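PDB 5MQ6: polycyclic ketone monooxygenase from Myceliophthora thermophila, which uses FAD and NADPH to insert one oxygen atom beside the carbonyl of ketones, polycyclic ones above all, giving esters or lactones. Local coordinates for residues R54-D59 and G242-T247; S136-P141 and R330-N335; D253-S258 and E262-L267; I322-G327 and G347-V352. All blocks are in the same frame, centred on the assembly; numbering follows the deposited sequence.

From the N terminus, the turn 54-59 is the first piece to be tied down: contact 1 closes a loop of some 180 residues by bringing strand 244-246, an edge strand of the five-stranded parallel sheet, beside it. Within that loop lies 136-141, whose partner 330-335 comes after the strand, so contacts 1 and 2 cross; they lie on opposite sides of the chain's centre. Contact 3 is a short local closure behind helix 252-255, nested inside the loop of contact 2 and packed against contact 1 through Phe245 and Thr255. Contact 4 joins the loops flanking helix 328-340; it crosses contact 2 and touches it where Asn335 meets Glu349 and Met351.

Contact 1 (R54-D59 and G242-T247); sequences RALAED and GPVFHT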
# COMPACT_ATOMS: atom_id res chain seq x y z
N ARG A 54 -16.16 12.79 -9.61
CA ARG A 54 -16.19 12.48 -8.19
C ARG A 54 -16.98 11.27 -7.82
O ARG A 54 -16.58 10.50 -6.94
CB ARG A 54 -16.81 13.63 -7.44
CG ARG A 54 -15.89 14.79 -7.34
CD ARG A 54 -16.67 16.01 -6.90
NE ARG A 54 -15.92 16.71 -5.88
CZ ARG A 54 -15.94 18.03 -5.70
NH1 ARG A 54 -16.67 18.82 -6.50
NH2 ARG A 54 -15.21 18.55 -4.72
N ALA A 55 -18.13 11.07 -8.46
CA ALA A 55 -18.98 9.94 -8.13
C ALA A 55 -18.34 8.62 -8.43
O ALA A 55 -18.79 7.58 -7.93
CB ALA A 55 -20.26 10.02 -8.87
N LEU A 56 -17.30 8.66 -9.26
CA LEU A 56 -16.54 7.44 -9.58
C LEU A 56 -15.80 6.89 -8.39
O LEU A 56 -15.43 5.76 -8.37
CB LEU A 56 -15.54 7.69 -10.72
CG LEU A 56 -16.17 8.13 -12.08
CD1 LEU A 56 -15.11 8.62 -13.08
CD2 LEU A 56 -17.09 7.04 -12.66
N ALA A 57 -15.57 7.71 -7.40
CA ALA A 57 -14.94 7.29 -6.21
C ALA A 57 -15.88 6.56 -5.22
O ALA A 57 -15.40 6.03 -4.21
CB ALA A 57 -14.22 8.50 -5.59
N GLU A 58 -17.17 6.48 -5.49
CA GLU A 58 -18.10 5.93 -4.52
C GLU A 58 -18.01 4.45 -4.49
O GLU A 58 -17.56 3.83 -5.43
CB GLU A 58 -19.58 6.36 -4.79
CG GLU A 58 -19.82 7.88 -4.62
CD GLU A 58 -19.61 8.42 -3.18
OE1 GLU A 58 -20.19 7.85 -2.20
OE2 GLU A 58 -18.89 9.45 -3.02
N ASP A 59 -18.50 3.88 -3.40
CA ASP A 59 -18.43 2.45 -3.10
C ASP A 59 -19.48 1.74 -3.91
O ASP A 59 -20.63 1.93 -3.64
CB ASP A 59 -18.74 2.26 -1.64
CG ASP A 59 -18.62 0.82 -1.17
OD1 ASP A 59 -18.66 -0.13 -1.99
OD2 ASP A 59 -18.47 0.65 0.07
N GLY A 242 -18.27 8.43 -23.16
CA GLY A 242 -18.57 7.02 -22.84
C GLY A 242 -18.40 6.70 -21.33
O GLY A 242 -17.87 7.53 -20.58
N PRO A 243 -18.87 5.53 -20.88
CA PRO A 243 -18.67 5.12 -19.50
C PRO A 243 -17.15 5.05 -19.09
O PRO A 243 -16.29 4.58 -19.83
CB PRO A 243 -19.39 3.75 -19.42
CG PRO A 243 -20.03 3.46 -20.72
CD PRO A 243 -19.72 4.62 -21.65
N VAL A 244 -16.83 5.59 -17.93
CA VAL A 244 -15.49 5.69 -17.39
C VAL A 244 -15.60 5.16 -15.95
O VAL A 244 -16.64 5.42 -15.25
CB VAL A 244 -14.96 7.11 -17.24
CG1 VAL A 244 -13.47 7.11 -16.98
CG2 VAL A 244 -15.21 7.90 -18.46
N PHE A 245 -14.54 4.48 -15.51
CA PHE A 245 -14.45 4.03 -14.16
C PHE A 245 -13.01 3.75 -13.81
O PHE A 245 -12.19 3.59 -14.70
CB PHE A 245 -15.36 2.81 -13.87
CG PHE A 245 -15.21 1.68 -14.81
CD1 PHE A 245 -14.30 0.66 -14.56
CD2 PHE A 245 -16.04 1.59 -15.93
CE1 PHE A 245 -14.20 -0.40 -15.43
CE2 PHE A 245 -15.93 0.55 -16.79
CZ PHE A 245 -15.01 -0.46 -16.55
N HIS A 246 -12.72 3.75 -12.51
CA HIS A 246 -11.37 3.46 -12.02
C HIS A 246 -11.37 1.99 -11.62
O HIS A 246 -12.37 1.43 -11.25
CB HIS A 246 -10.98 4.46 -10.90
CG HIS A 246 -9.51 4.49 -10.55
ND1 HIS A 246 -8.90 3.46 -9.87
CD2 HIS A 246 -8.58 5.47 -10.64
CE1 HIS A 246 -7.63 3.76 -9.65
NE2 HIS A 246 -7.41 4.99 -10.08
N THR A 247 -10.25 1.32 -11.78
CA THR A 247 -10.16 -0.09 -11.43
C THR A 247 -10.48 -0.37 -9.97
O THR A 247 -10.94 -1.47 -9.58
CB THR A 247 -8.70 -0.58 -11.73
OG1 THR A 247 -7.71 0.26 -11.08
CG2 THR A 247 -8.42 -0.47 -13.23
O HOH W 1 -14.89 4.13 -10.86
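Leu56 sets its CD2 methyl against the carbonyl oxygen of Val244, with CD2 to Val244 O at 3.1 Å, a close approach for a methyl carbon and an oxygen. The other methyl reaches toward the valine side chain, CD1 standing 4.4 Å from Val244 CB. With CG beside the backbone N and anti to the carbonyl carbon (chi1 -62°), the leucine extends from its 3-10 turn onto the strand, and CD2 also comes within 4.3 Å of Phe245 CA. No direct hydrogen bond joins the two segments. Instead a water bridges them, donating to Leu56 O at 3.0 Å and accepting from His246 N at 2.8 Å. Strand 244-246 lies at one edge of the parallel sheet in the nucleotide-binding part of the fold; one side of its backbone pairs with strand 471-474, through Phe245 with Leu472 and Leu474, and His246 N is turned to the water. An alanine in place of Leu56 would probably open a gap beside the Val244 carbonyl oxygen and leave the turn joined to the strand mainly through the water. Phe245 directs its ring away from Leu56, to an edge-to-face contact with Trp250 and onto helix 252-255.

Contact 2 (S136-P141 and R330-N335); sequences SYSYMP and RERMLN. With FAD (flavin-adenine dinucleotide), chain B.
Tyr137 and Arg332 run side by side and point the same way, the phenol ring and the guanidinium turned 70° against each other rather than stacked. Their contact is between flanks: Tyr137 CB lies 3.9 Å from Arg332 NE. The arginine, CG anti to its own backbone N (chi1 -163°) and extended as far as NE, passes Ser138 on the way, with Ser138 OG 3.6 Å from Arg332 CG. Both polar ends are held by Glu135, which accepts a hydrogen bond from Ser138 and forms a salt bridge with Arg332; Tyr137 OH bonds to Thr313. The next residue, Met333, lays its thioether against the backbone, CG 3.3 Å and SD 3.5 Å from Ser138 O.

Tyr139 leaves the opposite side of the short helix and turns to the flavin. One ring face lies toward the pyrimidine end of the isoalloxazine, CE1 being 3.4 Å from FAD C2, while Tyr139 OH shares a hydrogen bond of 2.9 Å with the ribityl O3', which sits at the ring edge. A phenylalanine at Tyr139 would probably leave the ribityl O3' without this hydroxyl partner. The helix pair thus backs the FAD site of a flavin monooxygenase, helix 136-139 carrying a cofactor-binding tyrosine on one side and packing on helix 328-340 with the other.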
# COMPACT_ATOMS: atom_id res chain seq x y z
N SER A 136 -0.04 -16.30 -1.00
CA SER A 136 -1.15 -16.39 -0.07
C SER A 136 -0.75 -16.86 1.33
O SER A 136 -1.23 -16.27 2.36
CB SER A 136 -2.23 -17.27 -0.69
OG SER A 136 -1.85 -18.60 -0.57
N TYR A 137 0.11 -17.89 1.40
CA TYR A 137 0.52 -18.47 2.69
C TYR A 137 1.35 -17.48 3.53
O TYR A 137 1.42 -17.58 4.74
CB TYR A 137 1.26 -19.87 2.56
CG TYR A 137 0.74 -20.76 1.38
CD1 TYR A 137 -0.61 -21.12 1.30
CD2 TYR A 137 1.58 -21.12 0.35
CE1 TYR A 137 -1.11 -21.82 0.21
CE2 TYR A 137 1.12 -21.82 -0.73
CZ TYR A 137 -0.22 -22.21 -0.80
OH TYR A 137 -0.68 -22.91 -1.88
N SER A 138 1.99 -16.54 2.86
CA SER A 138 2.80 -15.51 3.49
C SER A 138 2.04 -14.24 3.77
O SER A 138 2.35 -13.53 4.72
CB SER A 138 4.04 -15.26 2.59
OG SER A 138 4.90 -16.45 2.72
N TYR A 139 1.01 -13.98 2.96
CA TYR A 139 0.28 -12.72 2.96
C TYR A 139 -0.98 -12.72 3.82
O TYR A 139 -1.18 -11.82 4.61
CB TYR A 139 -0.07 -12.29 1.54
CG TYR A 139 -0.84 -11.00 1.55
CD1 TYR A 139 -0.21 -9.80 1.82
CD2 TYR A 139 -2.17 -10.99 1.23
CE1 TYR A 139 -0.93 -8.60 1.83
CE2 TYR A 139 -2.92 -9.84 1.24
CZ TYR A 139 -2.31 -8.64 1.57
OH TYR A 139 -3.07 -7.49 1.57
N MET A 140 -1.84 -13.74 3.66
CA MET A 140 -3.10 -13.76 4.40
C MET A 140 -2.82 -13.82 5.92
O MET A 140 -2.08 -14.65 6.38
CB MET A 140 -3.99 -14.87 3.92
CG MET A 140 -4.20 -14.81 2.39
SD MET A 140 -5.28 -16.11 1.76
CE MET A 140 -6.88 -15.64 2.42
N PRO A 141 -3.33 -12.90 6.68
CA PRO A 141 -3.09 -12.94 8.10
C PRO A 141 -3.76 -14.04 8.86
O PRO A 141 -4.84 -14.49 8.50
CB PRO A 141 -3.72 -11.66 8.64
CG PRO A 141 -4.32 -10.96 7.50
CD PRO A 141 -4.00 -11.68 6.22
N ARG A 330 5.02 -16.64 10.64
CA ARG A 330 6.03 -15.65 10.85
C ARG A 330 7.42 -16.11 10.33
O ARG A 330 8.17 -15.39 9.72
CB ARG A 330 5.97 -15.20 12.33
CG ARG A 330 7.11 -14.39 12.80
CD ARG A 330 6.96 -12.92 12.49
NE ARG A 330 5.94 -12.15 13.23
CZ ARG A 330 6.11 -11.55 14.41
NH1 ARG A 330 7.22 -11.72 15.12
NH2 ARG A 330 5.14 -10.77 14.90
N GLU A 331 7.73 -17.37 10.50
CA GLU A 331 8.98 -17.88 10.01
C GLU A 331 9.00 -17.82 8.46
O GLU A 331 9.94 -17.40 7.85
CB GLU A 331 9.22 -19.31 10.61
CG GLU A 331 10.13 -20.14 9.77
CD GLU A 331 10.31 -21.52 10.31
OE1 GLU A 331 9.71 -22.47 9.73
OE2 GLU A 331 11.00 -21.60 11.32
N ARG A 332 7.89 -18.17 7.82
CA ARG A 332 7.82 -18.12 6.40
C ARG A 332 7.97 -16.70 5.81
O ARG A 332 8.59 -16.51 4.76
CB ARG A 332 6.50 -18.76 5.96
CG ARG A 332 6.46 -19.13 4.49
CD ARG A 332 5.15 -19.86 4.23
NE ARG A 332 5.12 -20.28 2.84
CZ ARG A 332 5.68 -21.37 2.34
NH1 ARG A 332 5.56 -21.55 1.06
NH2 ARG A 332 6.34 -22.25 3.06
N MET A 333 7.39 -15.72 6.48
CA MET A 333 7.42 -14.36 6.06
C MET A 333 8.85 -13.86 6.15
O MET A 333 9.35 -13.12 5.30
CB MET A 333 6.51 -13.50 6.97
CG MET A 333 5.04 -13.61 6.68
SD MET A 333 3.90 -12.55 7.65
CE MET A 333 4.48 -12.75 9.24
N LEU A 334 9.53 -14.30 7.20
CA LEU A 334 10.96 -13.97 7.39
C LEU A 334 11.84 -14.59 6.28
O LEU A 334 12.66 -13.94 5.69
CB LEU A 334 11.38 -14.44 8.78
CG LEU A 334 10.95 -13.53 9.93
CD1 LEU A 334 11.02 -14.33 11.24
CD2 LEU A 334 11.93 -12.38 10.03
N ASN A 335 11.57 -15.83 5.97
CA ASN A 335 12.26 -16.52 4.89
C ASN A 335 12.11 -15.80 3.54
O ASN A 335 13.09 -15.49 2.91
CB ASN A 335 11.73 -17.95 4.85
CG ASN A 335 12.46 -18.79 3.85
OD1 ASN A 335 12.08 -18.90 2.67
ND2 ASN A 335 13.54 -19.35 4.31
PA FAD B . -6.26 -0.83 3.79
O1A FAD B . -6.00 0.25 2.79
O2A FAD B . -6.47 -2.27 3.34
O5B FAD B . -7.54 -0.41 4.65
C5B FAD B . -7.63 0.87 5.18
C4B FAD B . -9.08 1.31 5.13
O4B FAD B . -9.17 2.53 5.88
C3B FAD B . -9.64 1.61 3.74
O3B FAD B . -10.92 1.05 3.61
C2B FAD B . -9.72 3.11 3.70
O2B FAD B . -10.74 3.57 2.85
C1B FAD B . -9.97 3.43 5.16
N9A FAD B . -9.66 4.79 5.50
C8A FAD B . -8.48 5.44 5.26
N7A FAD B . -8.61 6.69 5.69
C5A FAD B . -9.84 6.89 6.19
C6A FAD B . -10.54 8.03 6.82
N6A FAD B . -10.04 9.23 7.00
N1A FAD B . -11.74 7.73 7.24
C2A FAD B . -12.33 6.53 7.07
N3A FAD B . -11.81 5.46 6.52
C4A FAD B . -10.54 5.63 6.04
N1 FAD B . 0.29 -5.58 -0.46
C2 FAD B . 0.98 -6.76 -0.28
O2 FAD B . 1.79 -6.86 0.63
N3 FAD B . 0.78 -7.80 -1.09
C4 FAD B . -0.10 -7.70 -2.11
O4 FAD B . -0.24 -8.69 -2.81
C4X FAD B . -0.89 -6.50 -2.39
N5 FAD B . -1.78 -6.35 -3.43
C5X FAD B . -2.43 -5.17 -3.56
C6 FAD B . -3.38 -4.97 -4.68
C7 FAD B . -4.04 -3.65 -4.74
C7M FAD B . -5.04 -3.34 -5.83
C8 FAD B . -3.75 -2.56 -3.76
C8M FAD B . -4.42 -1.19 -3.81
C9 FAD B . -2.84 -2.78 -2.74
C9A FAD B . -2.18 -4.03 -2.61
N10 FAD B . -1.25 -4.18 -1.57
C10 FAD B . -0.62 -5.42 -1.43
C1' FAD B . -1.01 -3.13 -0.55
C2' FAD B . -2.22 -3.24 0.47
O2' FAD B . -2.80 -1.94 0.62
C3' FAD B . -1.85 -3.86 1.86
O3' FAD B . -1.35 -5.18 1.66
C4' FAD B . -3.00 -4.08 2.86
O4' FAD B . -4.28 -4.59 2.28
C5' FAD B . -3.25 -2.78 3.66
O5' FAD B . -4.03 -3.15 4.84
P FAD B . -4.45 -1.87 5.74
O1P FAD B . -5.64 -2.38 6.63
O2P FAD B . -3.14 -1.32 6.32
O3P FAD B . -4.92 -0.71 4.68

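Contact 3 (D253-S258 and E262-L267); sequences DVTGGS and EALNRL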
# COMPACT_ATOMS: atom_id res chain seq x y z
N ASP A 253 -21.69 -3.06 -14.22
CA ASP A 253 -22.92 -2.82 -14.98
C ASP A 253 -22.48 -2.49 -16.38
O ASP A 253 -23.12 -2.90 -17.30
CB ASP A 253 -23.83 -1.70 -14.41
CG ASP A 253 -24.53 -2.10 -13.07
OD1 ASP A 253 -24.84 -3.30 -12.77
OD2 ASP A 253 -24.80 -1.17 -12.28
N VAL A 254 -21.36 -1.80 -16.53
CA VAL A 254 -20.80 -1.45 -17.85
C VAL A 254 -20.17 -2.67 -18.53
O VAL A 254 -20.24 -2.86 -19.73
CB VAL A 254 -19.78 -0.34 -17.69
CG1 VAL A 254 -19.02 -0.10 -18.99
CG2 VAL A 254 -20.47 0.93 -17.24
N THR A 255 -19.57 -3.50 -17.72
CA THR A 255 -18.62 -4.45 -18.16
C THR A 255 -19.32 -5.81 -18.39
O THR A 255 -18.92 -6.64 -19.28
CB THR A 255 -17.56 -4.47 -17.01
OG1 THR A 255 -16.41 -3.70 -17.41
CG2 THR A 255 -17.25 -5.73 -16.63
N GLY A 256 -20.37 -6.05 -17.61
CA GLY A 256 -20.90 -7.39 -17.42
C GLY A 256 -20.00 -8.11 -16.45
O GLY A 256 -18.92 -7.63 -16.11
N GLY A 257 -20.38 -9.31 -16.08
CA GLY A 257 -19.66 -10.07 -15.07
C GLY A 257 -19.98 -9.56 -13.67
O GLY A 257 -20.92 -8.79 -13.46
N SER A 258 -19.19 -10.02 -12.72
CA SER A 258 -19.29 -9.67 -11.32
C SER A 258 -17.93 -9.95 -10.58
O SER A 258 -16.96 -10.58 -11.10
CB SER A 258 -20.41 -10.50 -10.67
OG SER A 258 -19.93 -11.74 -10.14
N GLU A 262 -15.84 -13.49 -14.29
CA GLU A 262 -14.98 -12.69 -15.20
C GLU A 262 -15.43 -12.69 -16.63
O GLU A 262 -14.67 -12.18 -17.53
CB GLU A 262 -13.59 -13.25 -15.21
CG GLU A 262 -12.94 -13.54 -13.86
CD GLU A 262 -11.51 -13.99 -14.05
OE1 GLU A 262 -11.16 -14.57 -15.11
OE2 GLU A 262 -10.71 -13.71 -13.15
N ALA A 263 -16.58 -13.29 -16.91
CA ALA A 263 -17.11 -13.21 -18.28
C ALA A 263 -17.75 -11.84 -18.46
O ALA A 263 -18.87 -11.58 -18.04
CB ALA A 263 -18.03 -14.37 -18.60
N LEU A 264 -16.98 -10.95 -19.08
CA LEU A 264 -17.31 -9.57 -19.33
C LEU A 264 -18.08 -9.42 -20.64
O LEU A 264 -17.68 -8.67 -21.56
CB LEU A 264 -16.00 -8.78 -19.44
CG LEU A 264 -15.22 -8.36 -18.17
CD1 LEU A 264 -15.53 -9.16 -16.92
CD2 LEU A 264 -13.76 -8.24 -18.42
N ASN A 265 -19.20 -10.14 -20.71
CA ASN A 265 -20.06 -10.22 -21.92
C ASN A 265 -20.39 -8.86 -22.51
O ASN A 265 -20.37 -8.74 -23.67
CB ASN A 265 -21.33 -10.97 -21.60
CG ASN A 265 -22.05 -10.38 -20.39
OD1 ASN A 265 -22.64 -9.31 -20.47
ND2 ASN A 265 -21.92 -11.03 -19.25
N ARG A 266 -20.58 -7.80 -21.71
CA ARG A 266 -20.95 -6.49 -22.25
C ARG A 266 -19.91 -5.68 -22.85
O ARG A 266 -20.18 -4.56 -23.36
CB ARG A 266 -21.59 -5.63 -21.19
CG ARG A 266 -22.74 -6.32 -20.54
CD ARG A 266 -23.57 -5.39 -19.69
NE ARG A 266 -24.48 -6.22 -18.90
CZ ARG A 266 -24.98 -5.90 -17.70
NH1 ARG A 266 -24.67 -4.74 -17.12
NH2 ARG A 266 -25.81 -6.74 -17.08
N LEU A 267 -18.69 -6.17 -22.80
CA LEU A 267 -17.65 -5.56 -23.64
C LEU A 267 -17.67 -6.03 -25.10
O LEU A 267 -17.03 -5.40 -25.96
CB LEU A 267 -16.30 -5.86 -23.02
CG LEU A 267 -16.24 -5.44 -21.55
CD1 LEU A 267 -14.87 -5.83 -21.02
CD2 LEU A 267 -16.51 -3.96 -21.43
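Thr255 O, at the end of helix 252-255, is approached by Leu264, Arg266 and Leu267 of the returning chain. Arg266 N gives Thr255 O a weak hydrogen bond of 3.2 Å, bent to 126° at the hydrogen; Leu264 C stands 3.2 Å and Leu267 CG 3.7 Å from the same oxygen. The arginine side chain then runs back along the helix end, its CB 3.4 Å from Val254 O and its guanidinium placed with one face over Gly256 CA. NH1 is directed at Asp253 O with the acceptor near the guanidinium plane, although the modelled distance is doubtfully short. This is the connection from helix 252-255 toward strand 271-275 of the parallel, Rossmann-type sheet, with an inverse gamma turn centred on Leu264. Two glycines let the chains come so close: Gly256 leaves the helix with positive phi (77°), and a beta carbon there would clash with Asn265 OD1, while one on Gly257 would be tight against Ala263 O. Thr255 and Leu264 lie side by side, Thr255 CG2 to Leu264 CG 3.7 Å. Leu267 CD2 adds a contact of 4.0 Å to Thr255 OG1, a buried hydroxyl without a modelled polar partner. Leu264 and Leu267 both continue onto Leu288 of helix 279-289.

Contact 4 (I322-G327 and G347-V352); sequences IARKKG and GQENMV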
# COMPACT_ATOMS: atom_id res chain seq x y z
N ILE A 322 4.42 -26.16 4.48
CA ILE A 322 3.85 -24.83 4.70
C ILE A 322 3.48 -24.71 6.17
O ILE A 322 4.22 -24.10 6.94
CB ILE A 322 2.67 -24.56 3.77
CG1 ILE A 322 3.17 -24.70 2.30
CG2 ILE A 322 2.10 -23.18 4.07
CD1 ILE A 322 2.09 -24.77 1.24
N ALA A 323 2.42 -25.35 6.59
CA ALA A 323 2.04 -25.27 7.98
C ALA A 323 2.94 -26.22 8.80
O ALA A 323 2.46 -27.13 9.41
CB ALA A 323 0.55 -25.58 8.16
N ARG A 324 4.21 -25.94 8.91
CA ARG A 324 5.16 -26.93 9.33
C ARG A 324 5.18 -27.07 10.82
O ARG A 324 5.65 -28.06 11.30
CB ARG A 324 6.58 -26.57 8.91
CG ARG A 324 6.72 -26.34 7.43
CD ARG A 324 7.39 -25.00 7.12
NE ARG A 324 8.82 -25.15 7.16
CZ ARG A 324 9.60 -25.45 6.13
NH1 ARG A 324 9.19 -25.53 4.90
NH2 ARG A 324 10.88 -25.62 6.36
N LYS A 325 4.74 -26.07 11.55
CA LYS A 325 4.83 -26.11 13.01
C LYS A 325 4.22 -24.87 13.64
O LYS A 325 3.82 -24.00 12.90
CB LYS A 325 6.27 -26.28 13.45
CG LYS A 325 7.01 -25.02 13.83
CD LYS A 325 7.28 -24.13 12.67
CE LYS A 325 8.37 -23.16 13.06
NZ LYS A 325 9.69 -23.82 13.26
N LYS A 326 4.16 -24.77 14.99
CA LYS A 326 3.50 -23.62 15.63
C LYS A 326 4.27 -22.41 15.29
O LYS A 326 5.44 -22.43 15.44
CB LYS A 326 3.44 -23.73 17.17
CG LYS A 326 2.64 -24.92 17.63
CD LYS A 326 2.73 -25.12 19.15
CE LYS A 326 4.08 -25.73 19.62
NZ LYS A 326 3.99 -27.22 19.75
N GLY A 327 3.65 -21.36 14.82
CA GLY A 327 4.39 -20.11 14.51
C GLY A 327 4.96 -20.18 13.12
O GLY A 327 5.85 -19.42 12.76
N GLY A 347 22.93 -22.05 2.33
CA GLY A 347 22.13 -23.20 1.88
C GLY A 347 20.81 -23.16 2.62
O GLY A 347 20.35 -24.19 3.04
N GLN A 348 20.23 -21.97 2.84
CA GLN A 348 18.87 -21.96 3.42
C GLN A 348 17.85 -22.45 2.42
O GLN A 348 18.02 -22.30 1.19
CB GLN A 348 18.44 -20.59 3.93
CG GLN A 348 18.10 -19.53 2.90
CD GLN A 348 17.54 -18.27 3.57
OE1 GLN A 348 18.06 -17.78 4.58
NE2 GLN A 348 16.48 -17.75 3.02
N GLU A 349 16.80 -23.05 2.94
CA GLU A 349 15.61 -23.40 2.13
C GLU A 349 14.99 -22.10 1.61
O GLU A 349 14.88 -21.13 2.37
CB GLU A 349 14.61 -24.16 2.99
CG GLU A 349 13.40 -24.59 2.21
CD GLU A 349 12.34 -25.23 3.03
OE1 GLU A 349 12.58 -25.41 4.22
OE2 GLU A 349 11.23 -25.51 2.48
N ASN A 350 14.68 -22.06 0.33
CA ASN A 350 13.87 -21.01 -0.23
C ASN A 350 12.46 -21.51 -0.15
O ASN A 350 11.97 -22.23 -1.01
CB ASN A 350 14.29 -20.74 -1.67
CG ASN A 350 13.55 -19.63 -2.26
OD1 ASN A 350 12.49 -19.21 -1.74
ND2 ASN A 350 14.02 -19.18 -3.38
N MET A 351 11.77 -21.14 0.90
CA MET A 351 10.46 -21.73 1.14
C MET A 351 9.44 -21.32 0.08
O MET A 351 8.62 -22.15 -0.40
CB MET A 351 9.94 -21.26 2.49
CG MET A 351 10.79 -21.69 3.64
SD MET A 351 10.12 -21.22 5.28
CE MET A 351 11.36 -21.97 6.28
N VAL A 352 9.43 -20.04 -0.26
CA VAL A 352 8.43 -19.55 -1.19
C VAL A 352 8.76 -19.86 -2.62
O VAL A 352 7.83 -20.24 -3.43
CB VAL A 352 8.13 -18.04 -0.99
CG1 VAL A 352 7.05 -17.61 -1.96
CG2 VAL A 352 7.61 -17.79 0.44
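Arg324 sends its side chain from CB toward the loop 347-352, and the chain bends twice before the guanidinium arrives. CG stands beside the backbone N, anti to the carbonyl carbon (chi1 -56°); the bends at chi2 and chi3 then turn the head to Glu349. The first atom to meet the opposite loop is NE, 4.2 Å from the Met351 methyl CE. CZ follows, 3.9 Å from Met351 CE, which rests over one face of the guanidinium near its rim. At the tip the two terminal nitrogens take one carboxylate oxygen each: NH2 reaches Glu349 OE1 at 2.7 Å, and NH1 reaches Glu349 OE2 at 3.2 Å. Both oxygens are met on their syn side, making an end-on, two-pronged salt bridge. It is not flat, since the guanidinium and carboxylate planes lie 37° apart. Glu349 comes from the opposite direction on an extended chain. NH1 has a second acceptor in Lys321 O, which ties the arginine back to the end of helix 315-322, and Asn335 holds the backbone of Glu349 and Met351 from helix 328-340. The two loops flanking that helix are therefore joined near the protein surface by a paired charge, whose two bonds restrain rotation of both flat groups, while the methionine methyl covers part of one guanidinium face and probably shields the ion pair partly from water.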